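Local structure of putative prephenate dehydratase (4LUB) at residues A6-S11 against I50-N55; A78-P83 against F175-D180. The protein probably catalyses the decarboxylating dehydration of prephenate to 3-phenylpyruvate, a step of L-phenylalanine biosynthesis. One frame throughout, in Å; residues are numbered along the deposited sequence.

Interaction 1: residues A6-S11 against I50-N55; sequences AYLGPS and IVPVEN
Leu8 and Pro52 meet where two parallel strands of the prephenate dehydratase domain, 6-8 and 50-55, begin to part; the 38 residues between the segments carry helices 14-22 and 34-42, the alternation of strand and helix expected of an alpha/beta domain of the periplasmic-binding-protein type. The leucine points its CB toward the neighbouring strand, and with CG anti to the backbone N (chi1 173°) its CD2 branch is the one that touches the proline ring, 3.8 Å from Pro52 CG. The two side chains cross at about a right angle, and Thr15 of helix 14-22 lies against both. One step back, Tyr7 and Ile50 share a face of the sheet, but only their CB atoms come near each other, 4.4 Å apart. The phenol ring turns away from Ile50, since chi1 of 65° sets CG between the backbone N and the carbonyl carbon, and it stacks instead with His16. The short strand axes lie at 34° to each other, and the backbone bonds are uneven: Leu8 N to Ile50 O is weak at 3.5 Å, and Tyr7 CA offers a CH contact to the same oxygen. The firm link is Ile50 N to Ala6 O, 2.8 Å.

Interaction 2: residues A78-P83 against F175-D180; sequences AEIILP and FWVLGD
Strands 78-83 and 175-179 run antiparallel at 156°, with Ala78-Val177 and Ile80-Phe175 as hydrogen-bonded pairs and Glu79-Trp176 as the non-hydrogen-bonded pair between them. Around Ile80 both bonds are sound, Ile80 N to Phe175 O and Phe175 N to Ile80 O each spanning 2.9 Å. At the other end the exchange is uneven: Val177 N reaches Ala78 O at 2.7 Å and nearly straight, whereas the return bond from Ala78 N to Val177 O is weak at 3.5 Å.

On the Glu79-Trp176 face, the glutamate has CG anti to the backbone N (chi1 -176°) and stays extended beyond it, which carries the carboxylate along the indole edge. Its OE1 accepts the bond from Trp176 NE1 at 2.8 Å, lying almost in the ring plane and met on its anti side, from somewhat out of the carboxylate plane; carboxylate and indole planes differ by 29°. Glu79 CG also sits at the ring edge, 3.6 Å from Trp176 CD1. Arg174 forms a salt bridge with the same OE1, so a cation and an indole N-H share this buried oxygen and would tend to stabilise its negative charge. Phe65 and Tyr271 meet the indole as well.

The side chains of Ala78, Ile80, Phe175 and Val177 on the other face are apolar, Ala78 CB resting 4.0 Å from Val177 CB. Leu82 points toward strand 175-179 and brings its CB within 3.6 Å of Phe175 CE1, crossing the phenyl group at a slant. Ile80 O makes a separate, polar contact in plane at the ring edge. Val18 of helix 14-22 packs on Ile80 and Phe175. This is an antiparallel beta pair in the mixed sheet of the prephenate dehydratase region, whose alternating side chains set a Glu-Trp hydrogen bond on one face and apolar packing under helix 14-22 on the other.

The two contacts lie side by side in one mixed sheet, their centres about 9 Å apart, because strands 48-55 and 172-179 are neighbours. Trp176 N probably bonds to Val51 O, and Val53 CG1 packs on the indole, joining interaction 1 to interaction 2 directly. Along the chain they come in series: 6-11 and 50-55 are paired before 78-83 begins. Pairing across the sheet is parallel for 4-8 with 48-55, antiparallel for 48-55 with 172-179 and 172-179 with 75-83, and parallel again for 75-83 with 264-274. Helix 14-22 touches side chains of both contacts, while strand 264-274 carries the sheet on into the ACT region, making the two regions structurally continuous.

Interaction 1: residues A6-S11 against I50-N55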
ATOM      1  N   ALA B   6      -8.812  18.019  18.568  1.00 35.54           N
ATOM      2  CA  ALA B   6      -9.495  17.880  17.287  1.00 33.18           C
ATOM      3  C   ALA B   6      -9.689  16.413  16.925  1.00 33.32           C
ATOM      4  O   ALA B   6      -8.795  15.588  17.140  1.00 33.40           O
ATOM      5  CB  ALA B   6      -8.712  18.580  16.191  1.00 33.50           C
ATOM      6  N   TYR B   7     -10.848  16.094  16.360  1.00 32.49           N
ATOM      7  CA  TYR B   7     -11.126  14.737  15.908  1.00 35.89           C
ATOM      8  C   TYR B   7     -11.913  14.793  14.609  1.00 35.27           C
ATOM      9  O   TYR B   7     -12.456  15.839  14.252  1.00 35.78           O
ATOM     10  CB  TYR B   7     -11.884  13.928  16.969  1.00 36.61           C
ATOM     11  CG  TYR B   7     -13.280  14.433  17.290  1.00 40.06           C
ATOM     12  CD1 TYR B   7     -13.484  15.387  18.277  1.00 42.19           C
ATOM     13  CD2 TYR B   7     -14.389  13.955  16.603  1.00 41.04           C
ATOM     14  CE1 TYR B   7     -14.756  15.855  18.578  1.00 46.41           C
ATOM     15  CE2 TYR B   7     -15.669  14.416  16.894  1.00 44.67           C
ATOM     16  CZ  TYR B   7     -15.844  15.367  17.882  1.00 45.01           C
ATOM     17  OH  TYR B   7     -17.104  15.831  18.181  1.00 44.55           O
ATOM     18  N   LEU B   8     -11.951  13.675  13.895  1.00 32.86           N
ATOM     19  CA  LEU B   8     -12.708  13.602  12.661  1.00 35.35           C
ATOM     20  C   LEU B   8     -14.191  13.520  13.001  1.00 41.63           C
ATOM     21  O   LEU B   8     -14.655  12.550  13.611  1.00 40.98           O
ATOM     22  CB  LEU B   8     -12.256  12.397  11.826  1.00 35.16           C
ATOM     23  CG  LEU B   8     -13.062  12.082  10.564  1.00 39.71           C
ATOM     24  CD1 LEU B   8     -12.941  13.217   9.566  1.00 43.00           C
ATOM     25  CD2 LEU B   8     -12.578  10.789   9.936  1.00 37.33           C
ATOM     26  N   GLY B   9     -14.927  14.553  12.608  1.00 44.01           N
ATOM     27  CA  GLY B   9     -16.339  14.658  12.910  1.00 46.70           C
ATOM     28  C   GLY B   9     -17.150  13.757  12.003  1.00 47.72           C
ATOM     29  O   GLY B   9     -16.586  13.061  11.159  1.00 47.19           O
ATOM     30  N   PRO B  10     -18.482  13.778  12.156  1.00 55.46           N
ATOM     31  CA  PRO B  10     -19.215  14.583  13.137  1.00 56.30           C
ATOM     32  C   PRO B  10     -19.218  13.977  14.535  1.00 58.40           C
ATOM     33  O   PRO B  10     -18.634  12.917  14.763  1.00 57.13           O
ATOM     34  CB  PRO B  10     -20.636  14.607  12.568  1.00 59.30           C
ATOM     35  CG  PRO B  10     -20.734  13.319  11.840  1.00 59.95           C
ATOM     36  CD  PRO B  10     -19.400  13.187  11.167  1.00 57.55           C
ATOM     37  N   SER B  11     -19.854  14.682  15.464  1.00 56.83           N
ATOM     38  CA  SER B  11     -20.167  14.151  16.785  1.00 56.32           C
ATOM     39  C   SER B  11     -20.781  12.748  16.709  1.00 54.44           C
ATOM     40  O   SER B  11     -21.557  12.444  15.806  1.00 52.82           O
ATOM     41  CB  SER B  11     -21.114  15.117  17.517  1.00 58.19           C
ATOM     42  OG  SER B  11     -20.955  15.040  18.920  1.00 59.89           O
ATOM     43  N   ILE B  50      -6.905  13.577  16.523  1.00 30.95           N
ATOM     44  CA  ILE B  50      -7.188  12.148  16.433  1.00 29.81           C
ATOM     45  C   ILE B  50      -7.788  11.822  15.073  1.00 29.14           C
ATOM     46  O   ILE B  50      -8.790  12.409  14.661  1.00 28.50           O
ATOM     47  CB  ILE B  50      -8.129  11.664  17.572  1.00 33.28           C
ATOM     48  CG1 ILE B  50      -7.380  11.596  18.897  1.00 35.85           C
ATOM     49  CG2 ILE B  50      -8.543  10.228  17.343  1.00 29.36           C
ATOM     50  CD1 ILE B  50      -7.103  12.901  19.552  1.00 35.33           C
ATOM     51  N   VAL B  51      -7.133  10.904  14.369  1.00 22.79           N
ATOM     52  CA  VAL B  51      -7.537  10.500  13.029  1.00 22.57           C
ATOM     53  C   VAL B  51      -7.454   8.984  12.859  1.00 23.42           C
ATOM     54  O   VAL B  51      -6.614   8.333  13.477  1.00 23.93           O
ATOM     55  CB  VAL B  51      -6.661  11.168  11.934  1.00 25.03           C
ATOM     56  CG1 VAL B  51      -6.820  12.691  11.949  1.00 22.01           C
ATOM     57  CG2 VAL B  51      -5.190  10.748  12.064  1.00 23.05           C
ATOM     58  N   PRO B  52      -8.341   8.413  12.028  1.00 28.64           N
ATOM     59  CA  PRO B  52      -8.192   7.017  11.604  1.00 24.28           C
ATOM     60  C   PRO B  52      -6.983   6.883  10.693  1.00 25.12           C
ATOM     61  O   PRO B  52      -6.748   7.778   9.873  1.00 24.50           O
ATOM     62  CB  PRO B  52      -9.490   6.726  10.850  1.00 24.11           C
ATOM     63  CG  PRO B  52      -9.949   8.059  10.361  1.00 28.34           C
ATOM     64  CD  PRO B  52      -9.481   9.079  11.367  1.00 31.10           C
ATOM     65  N   VAL B  53      -6.172   5.840  10.866  1.00 23.37           N
ATOM     66  CA  VAL B  53      -5.055   5.651   9.948  1.00 22.96           C
ATOM     67  C   VAL B  53      -5.106   4.347   9.149  1.00 21.98           C
ATOM     68  O   VAL B  53      -4.624   4.301   8.024  1.00 22.24           O
ATOM     69  CB  VAL B  53      -3.693   5.756  10.695  1.00 26.48           C
ATOM     70  CG1 VAL B  53      -3.707   6.946  11.641  1.00 23.44           C
ATOM     71  CG2 VAL B  53      -3.324   4.459  11.419  1.00 22.17           C
ATOM     72  N   GLU B  54      -5.670   3.290   9.718  1.00 20.65           N
ATOM     73  CA  GLU B  54      -5.714   2.017   9.012  1.00 21.69           C
ATOM     74  C   GLU B  54      -6.880   1.140   9.422  1.00 22.87           C
ATOM     75  O   GLU B  54      -7.161   1.010  10.606  1.00 23.80           O
ATOM     76  CB  GLU B  54      -4.412   1.231   9.231  1.00 19.46           C
ATOM     77  CG  GLU B  54      -4.391  -0.108   8.499  1.00 21.11           C
ATOM     78  CD  GLU B  54      -3.068  -0.824   8.613  1.00 26.73           C
ATOM     79  OE1 GLU B  54      -2.122  -0.228   9.170  1.00 26.68           O
ATOM     80  OE2 GLU B  54      -2.970  -1.973   8.130  1.00 26.35           O
ATOM     81  N   ASN B  55      -7.508   0.493   8.444  1.00 22.01           N
ATOM     82  CA  ASN B  55      -8.611  -0.427   8.700  1.00 23.33           C
ATOM     83  C   ASN B  55      -8.229  -1.836   8.273  1.00 24.61           C
ATOM     84  O   ASN B  55      -7.510  -2.024   7.289  1.00 24.55           O
ATOM     85  CB  ASN B  55      -9.881   0.021   7.975  1.00 29.18           C
ATOM     86  CG  ASN B  55     -11.044  -0.925   8.204  1.00 34.42           C
ATOM     87  OD1 ASN B  55     -11.245  -1.864   7.436  1.00 37.55           O
ATOM     88  ND2 ASN B  55     -11.789  -0.712   9.287  1.00 37.28           N
TER

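Interaction 2: residues A78-P83 against F175-D180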
ATOM      1  N   ALA B  78       0.312   8.300  20.264  1.00 27.24           N
ATOM      2  CA  ALA B  78      -0.425   7.175  20.824  1.00 25.71           C
ATOM      3  C   ALA B  78      -1.301   6.554  19.744  1.00 23.68           C
ATOM      4  O   ALA B  78      -1.804   7.261  18.863  1.00 24.20           O
ATOM      5  CB  ALA B  78      -1.276   7.616  22.013  1.00 24.47           C
ATOM      6  N   GLU B  79      -1.493   5.240  19.820  1.00 23.78           N
ATOM      7  CA  GLU B  79      -2.416   4.542  18.932  1.00 27.30           C
ATOM      8  C   GLU B  79      -3.535   3.838  19.702  1.00 24.42           C
ATOM      9  O   GLU B  79      -3.269   3.140  20.674  1.00 21.29           O
ATOM     10  CB  GLU B  79      -1.658   3.518  18.087  1.00 23.64           C
ATOM     11  CG  GLU B  79      -2.513   2.805  17.054  1.00 21.26           C
ATOM     12  CD  GLU B  79      -1.709   1.798  16.261  1.00 19.75           C
ATOM     13  OE1 GLU B  79      -0.753   2.224  15.590  1.00 19.26           O
ATOM     14  OE2 GLU B  79      -2.069   0.606  16.241  1.00 21.96           O
ATOM     15  N   ILE B  80      -4.779   4.028  19.267  1.00 24.65           N
ATOM     16  CA  ILE B  80      -5.917   3.303  19.840  1.00 27.24           C
ATOM     17  C   ILE B  80      -6.599   2.479  18.758  1.00 27.42           C
ATOM     18  O   ILE B  80      -6.964   2.999  17.705  1.00 28.36           O
ATOM     19  CB  ILE B  80      -6.941   4.247  20.515  1.00 29.06           C
ATOM     20  CG1 ILE B  80      -6.296   4.946  21.711  1.00 29.77           C
ATOM     21  CG2 ILE B  80      -8.159   3.461  21.004  1.00 27.10           C
ATOM     22  CD1 ILE B  80      -6.964   6.253  22.107  1.00 31.90           C
ATOM     23  N   ILE B  81      -6.731   1.183  19.007  1.00 25.28           N
ATOM     24  CA  ILE B  81      -7.455   0.295  18.104  1.00 26.30           C
ATOM     25  C   ILE B  81      -8.913   0.088  18.510  1.00 25.97           C
ATOM     26  O   ILE B  81      -9.206  -0.301  19.637  1.00 26.96           O
ATOM     27  CB  ILE B  81      -6.754  -1.067  18.002  1.00 25.01           C
ATOM     28  CG1 ILE B  81      -5.333  -0.872  17.469  1.00 22.91           C
ATOM     29  CG2 ILE B  81      -7.511  -1.985  17.049  1.00 26.76           C
ATOM     30  CD1 ILE B  81      -4.533  -2.164  17.367  1.00 22.16           C
ATOM     31  N   LEU B  82      -9.812   0.375  17.576  1.00 29.08           N
ATOM     32  CA  LEU B  82     -11.259   0.248  17.769  1.00 31.79           C
ATOM     33  C   LEU B  82     -11.887  -0.892  16.986  1.00 33.57           C
ATOM     34  O   LEU B  82     -11.679  -1.002  15.783  1.00 32.68           O
ATOM     35  CB  LEU B  82     -11.963   1.549  17.362  1.00 32.74           C
ATOM     36  CG  LEU B  82     -13.417   1.743  17.817  1.00 38.05           C
ATOM     37  CD1 LEU B  82     -13.546   2.056  19.302  1.00 37.91           C
ATOM     38  CD2 LEU B  82     -14.099   2.817  16.972  1.00 38.71           C
ATOM     39  N   PRO B  83     -12.674  -1.735  17.673  1.00 38.52           N
ATOM     40  CA  PRO B  83     -13.569  -2.669  16.982  1.00 40.47           C
ATOM     41  C   PRO B  83     -14.681  -1.928  16.245  1.00 45.25           C
ATOM     42  O   PRO B  83     -15.251  -0.977  16.786  1.00 42.00           O
ATOM     43  CB  PRO B  83     -14.146  -3.527  18.114  1.00 43.14           C
ATOM     44  CG  PRO B  83     -13.860  -2.769  19.374  1.00 44.49           C
ATOM     45  CD  PRO B  83     -12.613  -1.992  19.122  1.00 41.72           C
ATOM     46  N   PHE B 175      -6.332   4.087  15.112  1.00 21.80           N
ATOM     47  CA  PHE B 175      -6.440   5.542  15.180  1.00 23.33           C
ATOM     48  C   PHE B 175      -5.170   6.056  15.833  1.00 24.29           C
ATOM     49  O   PHE B 175      -4.648   5.443  16.761  1.00 25.30           O
ATOM     50  CB  PHE B 175      -7.670   6.017  15.986  1.00 23.44           C
ATOM     51  CG  PHE B 175      -8.996   5.606  15.403  1.00 24.94           C
ATOM     52  CD1 PHE B 175      -9.465   4.310  15.534  1.00 25.75           C
ATOM     53  CD2 PHE B 175      -9.772   6.527  14.719  1.00 24.58           C
ATOM     54  CE1 PHE B 175     -10.688   3.944  14.992  1.00 27.73           C
ATOM     55  CE2 PHE B 175     -10.988   6.168  14.168  1.00 24.77           C
ATOM     56  CZ  PHE B 175     -11.447   4.872  14.301  1.00 26.24           C
ATOM     57  N   TRP B 176      -4.647   7.153  15.306  1.00 22.46           N
ATOM     58  CA  TRP B 176      -3.521   7.821  15.925  1.00 24.58           C
ATOM     59  C   TRP B 176      -3.894   9.107  16.645  1.00 27.71           C
ATOM     60  O   TRP B 176      -4.703   9.898  16.161  1.00 27.93           O
ATOM     61  CB  TRP B 176      -2.448   8.111  14.875  1.00 24.69           C
ATOM     62  CG  TRP B 176      -1.612   6.923  14.557  1.00 20.89           C
ATOM     63  CD1 TRP B 176      -1.651   5.698  15.169  1.00 20.18           C
ATOM     64  CD2 TRP B 176      -0.615   6.834  13.538  1.00 18.08           C
ATOM     65  NE1 TRP B 176      -0.727   4.855  14.591  1.00 22.89           N
ATOM     66  CE2 TRP B 176      -0.071   5.535  13.596  1.00 20.12           C
ATOM     67  CE3 TRP B 176      -0.119   7.737  12.587  1.00 21.00           C
ATOM     68  CZ2 TRP B 176       0.930   5.106  12.732  1.00 21.88           C
ATOM     69  CZ3 TRP B 176       0.880   7.314  11.733  1.00 21.97           C
ATOM     70  CH2 TRP B 176       1.397   6.006  11.810  1.00 20.52           C
ATOM     71  N   VAL B 177      -3.287   9.294  17.811  1.00 25.79           N
ATOM     72  CA  VAL B 177      -3.278  10.580  18.466  1.00 23.29           C
ATOM     73  C   VAL B 177      -2.027  11.305  18.006  1.00 23.47           C
ATOM     74  O   VAL B 177      -0.908  10.837  18.214  1.00 24.01           O
ATOM     75  CB  VAL B 177      -3.296  10.455  20.006  1.00 25.54           C
ATOM     76  CG1 VAL B 177      -3.299  11.827  20.647  1.00 25.33           C
ATOM     77  CG2 VAL B 177      -4.495   9.633  20.467  1.00 25.26           C
ATOM     78  N   LEU B 178      -2.234  12.416  17.313  1.00 24.04           N
ATOM     79  CA  LEU B 178      -1.141  13.245  16.826  1.00 25.08           C
ATOM     80  C   LEU B 178      -0.885  14.420  17.745  1.00 31.58           C
ATOM     81  O   LEU B 178      -1.816  15.090  18.181  1.00 32.82           O
ATOM     82  CB  LEU B 178      -1.430  13.751  15.405  1.00 25.28           C
ATOM     83  CG  LEU B 178      -1.487  12.860  14.159  1.00 29.94           C
ATOM     84  CD1 LEU B 178      -1.325  11.380  14.449  1.00 31.36           C
ATOM     85  CD2 LEU B 178      -2.689  13.162  13.258  1.00 28.62           C
ATOM     86  N   GLY B 179       0.387  14.684  18.005  1.00 33.73           N
ATOM     87  CA  GLY B 179       0.767  15.836  18.791  1.00 39.74           C
ATOM     88  C   GLY B 179       2.257  15.902  19.020  1.00 45.74           C
ATOM     89  O   GLY B 179       3.050  15.386  18.228  1.00 48.24           O
ATOM     90  N   ASP B 180       2.639  16.549  20.111  1.00 51.53           N
ATOM     91  CA  ASP B 180       4.032  16.876  20.358  1.00 55.94           C
ATOM     92  C   ASP B 180       4.512  16.140  21.612  1.00 51.81           C
ATOM     93  O   ASP B 180       5.705  15.911  21.786  1.00 52.02           O
ATOM     94  CB  ASP B 180       4.200  18.395  20.498  1.00 66.06           C
ATOM     95  CG  ASP B 180       5.617  18.807  20.859  1.00 73.13           C
ATOM     96  OD1 ASP B 180       6.564  18.058  20.540  1.00 74.99           O
ATOM     97  OD2 ASP B 180       5.788  19.895  21.454  1.00 75.37           O
TER